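Local coordinates for catalase (Exiguobacterium oxidotolerans, PDB 2J2M), which catalyses, as a haem-containing catalase, the breakdown of hydrogen peroxide into water and molecular oxygen, at residues F201-A206 with I213-V218; N70-Y75 with L260-L265; N445-V450 with E476-D481. All blocks are in the same frame, centred on the assembly; numbering follows the deposited sequence.

Interaction 1: residues F201-A206 with I213-V218; sequences FKWVNA and IKLRWV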
loop_
_atom_site.group_PDB
_atom_site.type_symbol
_atom_site.label_atom_id
_atom_site.label_comp_id
_atom_site.label_asym_id
_atom_site.label_seq_id
_atom_site.Cartn_x
_atom_site.Cartn_y
_atom_site.Cartn_z
ATOM N N PHE A 201 -28.514 20.620 -1.449
ATOM C CA PHE A 201 -28.569 19.458 -2.328
ATOM C C PHE A 201 -29.828 19.564 -3.166
ATOM O O PHE A 201 -30.593 20.562 -3.055
ATOM C CB PHE A 201 -28.576 18.160 -1.508
ATOM C CG PHE A 201 -27.262 17.856 -0.865
ATOM C CD1 PHE A 201 -26.392 16.953 -1.437
ATOM C CD2 PHE A 201 -26.863 18.519 0.292
ATOM C CE1 PHE A 201 -25.153 16.687 -0.857
ATOM C CE2 PHE A 201 -25.624 18.253 0.864
ATOM C CZ PHE A 201 -24.781 17.335 0.276
ATOM N N LYS A 202 -30.035 18.564 -4.026
ATOM C CA LYS A 202 -31.257 18.483 -4.816
ATOM C C LYS A 202 -32.058 17.263 -4.388
ATOM O O LYS A 202 -31.517 16.156 -4.251
ATOM C CB LYS A 202 -30.937 18.393 -6.311
ATOM C CG LYS A 202 -30.448 19.700 -6.930
ATOM C CD LYS A 202 -29.886 19.478 -8.336
ATOM C CE LYS A 202 -29.839 20.813 -9.097
ATOM N NZ LYS A 202 -29.485 20.725 -10.538
ATOM N N TRP A 203 -33.351 17.471 -4.165
ATOM C CA TRP A 203 -34.272 16.368 -3.985
ATOM C C TRP A 203 -35.243 16.427 -5.154
ATOM O O TRP A 203 -35.755 17.509 -5.504
ATOM C CB TRP A 203 -35.008 16.518 -2.669
ATOM C CG TRP A 203 -34.227 16.099 -1.437
ATOM C CD1 TRP A 203 -32.900 15.748 -1.363
ATOM C CD2 TRP A 203 -34.736 16.017 -0.098
ATOM N NE1 TRP A 203 -32.562 15.439 -0.072
ATOM C CE2 TRP A 203 -33.668 15.591 0.728
ATOM C CE3 TRP A 203 -36.003 16.230 0.478
ATOM C CZ2 TRP A 203 -33.827 15.376 2.114
ATOM C CZ3 TRP A 203 -36.150 16.044 1.846
ATOM C CH2 TRP A 203 -35.068 15.625 2.653
ATOM N N VAL A 204 -35.453 15.272 -5.778
ATOM C CA VAL A 204 -36.315 15.113 -6.933
ATOM C C VAL A 204 -37.437 14.170 -6.502
ATOM O O VAL A 204 -37.154 13.125 -5.891
ATOM C CB VAL A 204 -35.540 14.450 -8.088
ATOM C CG1 VAL A 204 -36.395 14.357 -9.345
ATOM C CG2 VAL A 204 -34.224 15.197 -8.376
ATOM N N ASN A 205 -38.697 14.531 -6.790
ATOM C CA ASN A 205 -39.829 13.629 -6.491
ATOM C C ASN A 205 -40.163 12.688 -7.635
ATOM O O ASN A 205 -39.459 12.664 -8.671
ATOM C CB ASN A 205 -41.088 14.361 -5.947
ATOM C CG ASN A 205 -41.696 15.335 -6.951
ATOM O OD1 ASN A 205 -41.599 15.156 -8.168
ATOM N ND2 ASN A 205 -42.309 16.381 -6.433
ATOM N N ALA A 206 -41.234 11.909 -7.430
ATOM C CA ALA A 206 -41.615 10.819 -8.326
ATOM C C ALA A 206 -41.985 11.327 -9.710
ATOM O O ALA A 206 -41.922 10.581 -10.691
ATOM C CB ALA A 206 -42.754 10.028 -7.740
ATOM N N ILE A 213 -32.446 21.790 -1.292
ATOM C CA ILE A 213 -32.688 21.521 0.122
ATOM C C ILE A 213 -31.416 21.699 0.950
ATOM O O ILE A 213 -30.313 21.418 0.474
ATOM C CB ILE A 213 -33.296 20.097 0.356
ATOM C CG1 ILE A 213 -32.237 19.013 0.131
ATOM C CG2 ILE A 213 -34.520 19.855 -0.544
ATOM C CD1 ILE A 213 -31.603 18.523 1.403
ATOM N N LYS A 214 -31.604 22.182 2.177
ATOM C CA LYS A 214 -30.573 22.216 3.211
ATOM C C LYS A 214 -31.081 21.271 4.323
ATOM O O LYS A 214 -32.314 21.105 4.518
ATOM C CB LYS A 214 -30.434 23.643 3.749
ATOM C CG LYS A 214 -29.020 24.237 3.857
ATOM C CD LYS A 214 -28.469 24.585 2.502
ATOM C CE LYS A 214 -27.960 26.012 2.400
ATOM N NZ LYS A 214 -26.753 26.454 3.159
ATOM N N LEU A 215 -30.135 20.652 5.035
ATOM C CA LEU A 215 -30.458 19.701 6.089
ATOM C C LEU A 215 -29.958 20.212 7.415
ATOM O O LEU A 215 -28.891 20.809 7.484
ATOM C CB LEU A 215 -29.861 18.339 5.779
ATOM C CG LEU A 215 -30.716 17.170 5.267
ATOM C CD1 LEU A 215 -32.218 17.445 5.061
ATOM C CD2 LEU A 215 -30.081 16.518 4.023
ATOM N N ARG A 216 -30.712 19.911 8.465
ATOM C CA ARG A 216 -30.583 20.555 9.762
ATOM C C ARG A 216 -30.795 19.539 10.903
ATOM O O ARG A 216 -31.864 18.929 10.995
ATOM C CB ARG A 216 -31.658 21.660 9.851
ATOM C CG ARG A 216 -31.147 23.101 9.922
ATOM C CD ARG A 216 -30.604 23.718 8.631
ATOM N NE ARG A 216 -29.531 24.576 9.108
ATOM C CZ ARG A 216 -29.274 25.838 8.794
ATOM N NH1 ARG A 216 -29.930 26.493 7.857
ATOM N NH2 ARG A 216 -28.267 26.417 9.403
ATOM N N TRP A 217 -29.781 19.331 11.743
ATOM C CA TRP A 217 -29.951 18.524 12.967
ATOM C C TRP A 217 -30.011 19.391 14.225
ATOM O O TRP A 217 -29.181 20.286 14.402
ATOM C CB TRP A 217 -28.824 17.507 13.142
ATOM C CG TRP A 217 -28.672 16.480 12.057
ATOM C CD1 TRP A 217 -27.827 16.548 10.976
ATOM C CD2 TRP A 217 -29.339 15.210 11.965
ATOM N NE1 TRP A 217 -27.932 15.410 10.232
ATOM C CE2 TRP A 217 -28.843 14.566 10.813
ATOM C CE3 TRP A 217 -30.289 14.549 12.751
ATOM C CZ2 TRP A 217 -29.284 13.294 10.408
ATOM C CZ3 TRP A 217 -30.735 13.269 12.349
ATOM C CH2 TRP A 217 -30.223 12.661 11.194
ATOM N N VAL A 218 -30.991 19.114 15.092
ATOM C CA VAL A 218 -31.256 19.914 16.293
ATOM C C VAL A 218 -31.208 18.961 17.482
ATOM O O VAL A 218 -31.996 18.032 17.532
ATOM C CB VAL A 218 -32.661 20.656 16.223
ATOM C CG1 VAL A 218 -32.933 21.506 17.507
ATOM C CG2 VAL A 218 -32.802 21.557 14.933
#
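Ile213 packs over one face of the Trp203 indole, its side chain crossing that of the tryptophan at about a right angle, a worked case of an aliphatic branch used to cover an aromatic plane. Its CG1 stands 3.6 Å from the centroid of the five-membered ring of Trp203 and only 8° off the ring normal, a CH-pi contact of nearly vertical approach. The other carbons spread the cover: Ile213 CD1 is 3.6 Å from Trp203 NE1, and Ile213 CG2 lies 3.9 Å from Trp203 CD2. Ile213 holds CG1 between its own backbone N and carbonyl carbon (chi1 73°), which sets CG1 and CG2 side by side over the indole; CD1 then continues from CG1 over the ring. Further along the same strand Leu215 CD1 meets the six-membered part obliquely, 3.9 Å from Trp203 CZ2.

The backbones fix this overlap. Phe201 and Ile213 form an antiparallel hydrogen-bonded pair, with Phe201 N to Ile213 O at 2.8 Å and Ile213 N to Phe201 O also at 2.8 Å, both close to straight. Their side chains share a face of the sheet, and Phe201 CB approaches Ile213 CG1 to 4.1 Å before its ring leads away; that side chain lies about 8 Å from a bound haem. The N-to-C directions of the two short segments lie at 106°, far from straight antiparallel, which indicates strong coiling about this pair.

Such coiling suits the antiparallel beta-barrel of haem catalases. Strand 201-204 is paired with strand 210-219 and with strand 324-326, whose Met324 also touches Trp203, while strand 210-219 pairs in turn with strand 257-265.

Interaction 2: residues N70-Y75 with L260-L265; sequences NSMKKY and LFVQVL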
loop_
_atom_site.group_PDB
_atom_site.type_symbol
_atom_site.label_atom_id
_atom_site.label_comp_id
_atom_site.label_asym_id
_atom_site.label_seq_id
_atom_site.Cartn_x
_atom_site.Cartn_y
_atom_site.Cartn_z
ATOM N N ASN A 70 -42.429 12.620 9.332
ATOM C CA ASN A 70 -43.200 13.203 8.246
ATOM C C ASN A 70 -42.694 12.731 6.901
ATOM O O ASN A 70 -41.515 12.910 6.558
ATOM C CB ASN A 70 -43.128 14.736 8.276
ATOM C CG ASN A 70 -43.631 15.328 9.591
ATOM O OD1 ASN A 70 -42.852 15.861 10.372
ATOM N ND2 ASN A 70 -44.937 15.232 9.837
ATOM N N SER A 71 -43.606 12.136 6.140
ATOM C CA SER A 71 -43.421 11.852 4.722
ATOM C C SER A 71 -42.864 13.050 3.965
ATOM O O SER A 71 -43.234 14.195 4.239
ATOM C CB SER A 71 -44.749 11.469 4.104
ATOM O OG SER A 71 -44.501 10.913 2.841
ATOM N N MET A 72 -41.961 12.772 3.031
ATOM C CA MET A 72 -41.251 13.805 2.269
ATOM C C MET A 72 -41.490 13.586 0.775
ATOM O O MET A 72 -40.790 14.157 -0.084
ATOM C CB MET A 72 -39.740 13.783 2.592
ATOM C CG MET A 72 -39.350 14.279 3.989
ATOM S SD MET A 72 -39.621 16.070 4.169
ATOM C CE MET A 72 -40.898 16.079 5.430
ATOM N N LYS A 73 -42.504 12.771 0.470
ATOM C CA LYS A 73 -42.809 12.396 -0.907
ATOM C C LYS A 73 -43.099 13.590 -1.833
ATOM O O LYS A 73 -42.854 13.510 -3.023
ATOM C CB LYS A 73 -43.952 11.366 -0.954
ATOM C CG LYS A 73 -45.326 11.900 -0.587
ATOM C CD LYS A 73 -46.432 10.896 -0.998
ATOM C CE LYS A 73 -47.535 10.774 0.096
ATOM N NZ LYS A 73 -47.549 11.940 1.063
ATOM N N LYS A 74 -43.643 14.663 -1.273
ATOM C CA LYS A 74 -43.805 15.956 -1.941
ATOM C C LYS A 74 -42.498 16.414 -2.610
ATOM O O LYS A 74 -42.509 16.899 -3.743
ATOM C CB LYS A 74 -44.237 16.980 -0.889
ATOM C CG LYS A 74 -44.611 18.390 -1.376
ATOM C CD LYS A 74 -45.141 19.230 -0.164
ATOM C CE LYS A 74 -44.910 20.704 -0.344
ATOM N NZ LYS A 74 -45.519 21.569 0.699
ATOM N N TYR A 75 -41.386 16.194 -1.915
ATOM C CA TYR A 75 -40.051 16.677 -2.305
ATOM C C TYR A 75 -39.072 15.615 -2.844
ATOM O O TYR A 75 -38.193 15.930 -3.638
ATOM C CB TYR A 75 -39.383 17.360 -1.103
ATOM C CG TYR A 75 -40.100 18.555 -0.536
ATOM C CD1 TYR A 75 -40.373 18.630 0.817
ATOM C CD2 TYR A 75 -40.493 19.629 -1.353
ATOM C CE1 TYR A 75 -41.002 19.744 1.361
ATOM C CE2 TYR A 75 -41.144 20.741 -0.821
ATOM C CZ TYR A 75 -41.393 20.792 0.535
ATOM O OH TYR A 75 -42.015 21.886 1.090
ATOM N N LEU A 260 -34.182 15.884 12.685
ATOM C CA LEU A 260 -33.806 16.304 11.313
ATOM C C LEU A 260 -34.877 17.203 10.669
ATOM O O LEU A 260 -36.044 16.820 10.562
ATOM C CB LEU A 260 -33.549 15.089 10.410
ATOM C CG LEU A 260 -33.115 15.318 8.955
ATOM C CD1 LEU A 260 -31.676 15.866 8.865
ATOM C CD2 LEU A 260 -33.216 14.029 8.154
ATOM N N PHE A 261 -34.461 18.396 10.253
ATOM C CA PHE A 261 -35.321 19.313 9.563
ATOM C C PHE A 261 -34.745 19.566 8.163
ATOM O O PHE A 261 -33.544 19.340 7.896
ATOM C CB PHE A 261 -35.427 20.650 10.310
ATOM C CG PHE A 261 -36.097 20.575 11.664
ATOM C CD1 PHE A 261 -37.412 20.998 11.823
ATOM C CD2 PHE A 261 -35.391 20.133 12.795
ATOM C CE1 PHE A 261 -38.040 20.964 13.069
ATOM C CE2 PHE A 261 -36.006 20.075 14.060
ATOM C CZ PHE A 261 -37.332 20.493 14.197
ATOM N N VAL A 262 -35.619 20.055 7.280
ATOM C CA VAL A 262 -35.275 20.291 5.906
ATOM C C VAL A 262 -35.703 21.699 5.521
ATOM O O VAL A 262 -36.796 22.127 5.851
ATOM C CB VAL A 262 -35.886 19.189 4.962
ATOM C CG1 VAL A 262 -37.414 19.255 4.911
ATOM C CG2 VAL A 262 -35.309 19.284 3.553
ATOM N N GLN A 263 -34.817 22.418 4.844
ATOM C CA GLN A 263 -35.162 23.690 4.201
ATOM C C GLN A 263 -35.244 23.513 2.690
ATOM O O GLN A 263 -34.363 22.912 2.066
ATOM C CB GLN A 263 -34.149 24.781 4.555
ATOM C CG GLN A 263 -34.254 25.273 5.990
ATOM C CD GLN A 263 -33.097 26.158 6.347
ATOM O OE1 GLN A 263 -31.962 25.706 6.411
ATOM N NE2 GLN A 263 -33.369 27.437 6.558
ATOM N N VAL A 264 -36.320 24.057 2.124
ATOM C CA VAL A 264 -36.666 23.876 0.722
ATOM C C VAL A 264 -36.766 25.213 -0.022
ATOM O O VAL A 264 -37.498 26.129 0.364
ATOM C CB VAL A 264 -37.982 23.077 0.571
ATOM C CG1 VAL A 264 -38.305 22.851 -0.895
ATOM C CG2 VAL A 264 -37.879 21.731 1.303
ATOM N N LEU A 265 -36.009 25.281 -1.104
ATOM C CA LEU A 265 -35.879 26.456 -1.923
ATOM C C LEU A 265 -36.091 26.047 -3.366
ATOM O O LEU A 265 -35.322 25.250 -3.910
ATOM C CB LEU A 265 -34.475 27.056 -1.771
ATOM C CG LEU A 265 -34.147 28.220 -2.722
ATOM C CD1 LEU A 265 -34.986 29.494 -2.432
ATOM C CD2 LEU A 265 -32.658 28.523 -2.675
#
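Tyr75 N donates to Met72 O at 2.8 Å, closing a tight turn that presents both side chains to Val262 and Val264. The turn belongs to the loop between strands 59-68 and 87-95 of the catalase beta-barrel, and it packs against strand 257-265, far away in sequence. The example shows how a loop without regular structure can be packed on a strand by apolar side chains; between these two segments the contact is two apolar pairs.

The larger pair is Tyr75 with Val264. The side chains come from opposite directions, and the valine fork meets the ring with both methyls: Val264 CG2 makes a CH-pi contact over the face, 3.8 Å from the centroid of the Tyr75 ring and 15° off its normal, while Val264 CG1 comes to 3.5 Å from Tyr75 CE2. With CG1 anti to the backbone N of Val264 (chi1 -178°), the two branches divide the ring between them. The phenol oxygen has a polar mate of its own, Gln292 NE2 on strand 292-302. A replacement of Tyr75 by alanine would probably leave the methyls of Val264 without their aromatic cover and Gln292 NE2 without the hydroxyl it bonds.

Met72 makes the lesser contact. Its chain, bent at chi2 and chi3, slides past Val262 in the opposite direction, and Val262 also touches Trp203 of the neighbouring hairpin. Here the sulfur does the touching: Met72 SD lies 3.9 Å from Val262 CG1. Over the face of the Tyr75 ring opposite Val264, offset toward the rim, stands Lys74 CG, 4.2 Å above the ring plane.

Interaction 3: residues N445-V450 with E476-D481; sequences NDLQQV and EALNVD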
loop_
_atom_site.group_PDB
_atom_site.type_symbol
_atom_site.label_atom_id
_atom_site.label_comp_id
_atom_site.label_asym_id
_atom_site.label_seq_id
_atom_site.Cartn_x
_atom_site.Cartn_y
_atom_site.Cartn_z
ATOM N N ASN A 445 -7.921 37.545 21.305
ATOM C CA ASN A 445 -6.971 36.500 21.725
ATOM C C ASN A 445 -6.244 35.794 20.585
ATOM O O ASN A 445 -5.078 35.432 20.725
ATOM C CB ASN A 445 -7.658 35.430 22.576
ATOM C CG ASN A 445 -6.714 34.292 22.944
ATOM O OD1 ASN A 445 -6.808 33.176 22.400
ATOM N ND2 ASN A 445 -5.767 34.576 23.854
ATOM N N ASP A 446 -6.948 35.578 19.474
ATOM C CA ASP A 446 -6.370 34.927 18.311
ATOM C C ASP A 446 -5.532 35.889 17.466
ATOM O O ASP A 446 -4.441 35.526 16.969
ATOM C CB ASP A 446 -7.469 34.295 17.459
ATOM C CG ASP A 446 -7.102 32.901 16.992
ATOM O OD1 ASP A 446 -6.800 32.710 15.799
ATOM O OD2 ASP A 446 -7.072 31.996 17.838
ATOM N N LEU A 447 -6.025 37.120 17.298
ATOM C CA LEU A 447 -5.287 38.095 16.483
ATOM C C LEU A 447 -4.051 38.644 17.183
ATOM O O LEU A 447 -3.122 39.095 16.522
ATOM C CB LEU A 447 -6.201 39.199 15.934
ATOM C CG LEU A 447 -7.213 38.688 14.891
ATOM C CD1 LEU A 447 -8.496 39.560 14.844
ATOM C CD2 LEU A 447 -6.572 38.535 13.509
ATOM N N GLN A 448 -4.030 38.575 18.512
ATOM C CA GLN A 448 -2.842 38.950 19.302
ATOM C C GLN A 448 -1.660 38.039 18.993
ATOM O O GLN A 448 -0.513 38.405 19.277
ATOM C CB GLN A 448 -3.134 38.928 20.810
ATOM C CG GLN A 448 -3.627 40.265 21.353
ATOM C CD GLN A 448 -4.300 40.172 22.723
ATOM O OE1 GLN A 448 -4.385 39.088 23.337
ATOM N NE2 GLN A 448 -4.792 41.314 23.210
ATOM N N GLN A 449 -1.948 36.865 18.413
ATOM C CA GLN A 449 -0.927 35.871 18.071
ATOM C C GLN A 449 -0.398 35.979 16.635
ATOM O O GLN A 449 0.552 35.277 16.279
ATOM C CB GLN A 449 -1.467 34.460 18.310
ATOM C CG GLN A 449 -1.661 34.089 19.761
ATOM C CD GLN A 449 -2.432 32.781 19.909
ATOM O OE1 GLN A 449 -1.875 31.670 19.761
ATOM N NE2 GLN A 449 -3.725 32.903 20.199
ATOM N N VAL A 450 -1.023 36.830 15.817
ATOM C CA VAL A 450 -0.547 37.131 14.461
ATOM C C VAL A 450 0.670 38.076 14.566
ATOM O O VAL A 450 0.675 38.977 15.405
ATOM C CB VAL A 450 -1.682 37.725 13.528
ATOM C CG1 VAL A 450 -1.150 38.050 12.121
ATOM C CG2 VAL A 450 -2.878 36.767 13.407
ATOM N N GLU A 476 -9.816 48.997 18.533
ATOM C CA GLU A 476 -9.473 49.536 19.842
ATOM C C GLU A 476 -8.703 48.523 20.668
ATOM O O GLU A 476 -7.648 48.845 21.224
ATOM C CB GLU A 476 -10.724 50.002 20.603
ATOM C CG GLU A 476 -11.276 51.364 20.147
ATOM C CD GLU A 476 -11.834 52.189 21.317
ATOM O OE1 GLU A 476 -12.903 52.844 21.156
ATOM O OE2 GLU A 476 -11.187 52.179 22.400
ATOM N N ALA A 477 -9.217 47.295 20.721
ATOM C CA ALA A 477 -8.606 46.236 21.517
ATOM C C ALA A 477 -7.220 45.819 21.009
ATOM O O ALA A 477 -6.453 45.240 21.756
ATOM C CB ALA A 477 -9.546 45.020 21.622
ATOM N N LEU A 478 -6.887 46.162 19.766
ATOM C CA LEU A 478 -5.713 45.571 19.096
ATOM C C LEU A 478 -4.307 46.219 19.077
ATOM O O LEU A 478 -3.381 45.535 18.689
ATOM C CB LEU A 478 -6.080 44.971 17.724
ATOM C CG LEU A 478 -6.077 43.433 17.532
ATOM C CD1 LEU A 478 -5.870 42.581 18.799
ATOM C CD2 LEU A 478 -7.310 42.963 16.743
ATOM N N ASN A 479 -4.070 47.493 19.380
ATOM C CA ASN A 479 -4.845 48.658 19.053
ATOM C C ASN A 479 -4.257 49.068 17.698
ATOM O O ASN A 479 -3.077 49.422 17.603
ATOM C CB ASN A 479 -4.538 49.774 20.059
ATOM C CG ASN A 479 -4.375 49.268 21.506
ATOM O OD1 ASN A 479 -3.466 48.484 21.818
ATOM N ND2 ASN A 479 -5.243 49.755 22.401
ATOM N N VAL A 480 -5.059 48.976 16.646
ATOM C CA VAL A 480 -4.611 49.266 15.285
ATOM C C VAL A 480 -5.616 50.231 14.648
ATOM O O VAL A 480 -6.794 49.885 14.509
ATOM C CB VAL A 480 -4.543 47.967 14.436
ATOM C CG1 VAL A 480 -4.238 48.291 12.967
ATOM C CG2 VAL A 480 -3.522 46.972 15.008
ATOM N N ASP A 481 -5.180 51.437 14.274
ATOM C CA ASP A 481 -6.146 52.376 13.690
ATOM C C ASP A 481 -6.384 52.106 12.211
ATOM O O ASP A 481 -5.462 52.093 11.399
ATOM C CB ASP A 481 -5.852 53.864 13.991
ATOM C CG ASP A 481 -4.517 54.330 13.447
ATOM O OD1 ASP A 481 -3.549 53.534 13.508
ATOM O OD2 ASP A 481 -4.428 55.495 12.974
#
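Leu478 reaches across to Leu447 and Gln448, setting one methyl against each. The contact joins helices 433-447 and 468-477 near their C-terminal ends, in the C-terminal helical region of the catalase, and illustrates how a single branched side chain can bridge two consecutive residues.

The CD2 branch of Leu478 packs against Leu447: it is 4.0 Å from Leu447 CB and 4.1 Å from Leu447 CD1, and the two leucine side chains cross at about a right angle. Leu447 CG stands anti to its own carbonyl carbon (chi1 -68°), and with chi2 at 153° CD1 and CB are the atoms that meet Leu478 CD2. The other branch, Leu478 CD1, comes to 4.1 Å from Gln448 CG. Only the aliphatic root of the glutamine is used, and the extended chain beyond CG carries the amide onward past the leucine. These approaches are apolar and at ordinary van der Waals distance, and the contact is small, with 141 Å² buried over both sides.

Around the contact, helix 453-466 links the two partners: Ala459 touches Leu447 and Ile460 touches Leu478. On the side of helix 160-169, Trp164 packs on Leu447, and Asp446 OD1 is gripped twice, by Tyr163 OH and by Trp164 NE1, tying the C-terminal helices to an earlier part of the chain.

Leu447 to Val450 form a type I beta turn, with Val450 N 3.2 Å from Leu447 O. A side chain bonds back to the same segment: Gln449 folds back so that its NE2 donates to Asn445 O at 2.9 Å, with an N-H...O angle of 171°.

Interactions 1 and 2 form one neighbourhood of the beta-barrel, their centres 6 Å apart, on strands 210-219 and 257-265, which pair side by side. Two probable hydrogen bonds join them, Arg216 NH1 to Gln263 OE1 at 2.6 Å and Asn205 ND2 to Lys74 O at 2.7 Å. Along the chain the hairpin of interaction 1 falls between the two halves of interaction 2, so a local pairing is enclosed by a long-range one. Interaction 3 follows later, in the C-terminal helical region, with its centre about 41 Å from that of interaction 1 and 44 Å from that of interaction 2. Interactions 1 and 2 thus belong to one sheet region of the barrel, whereas interaction 3 is a separate helix-to-helix contact that touches neither.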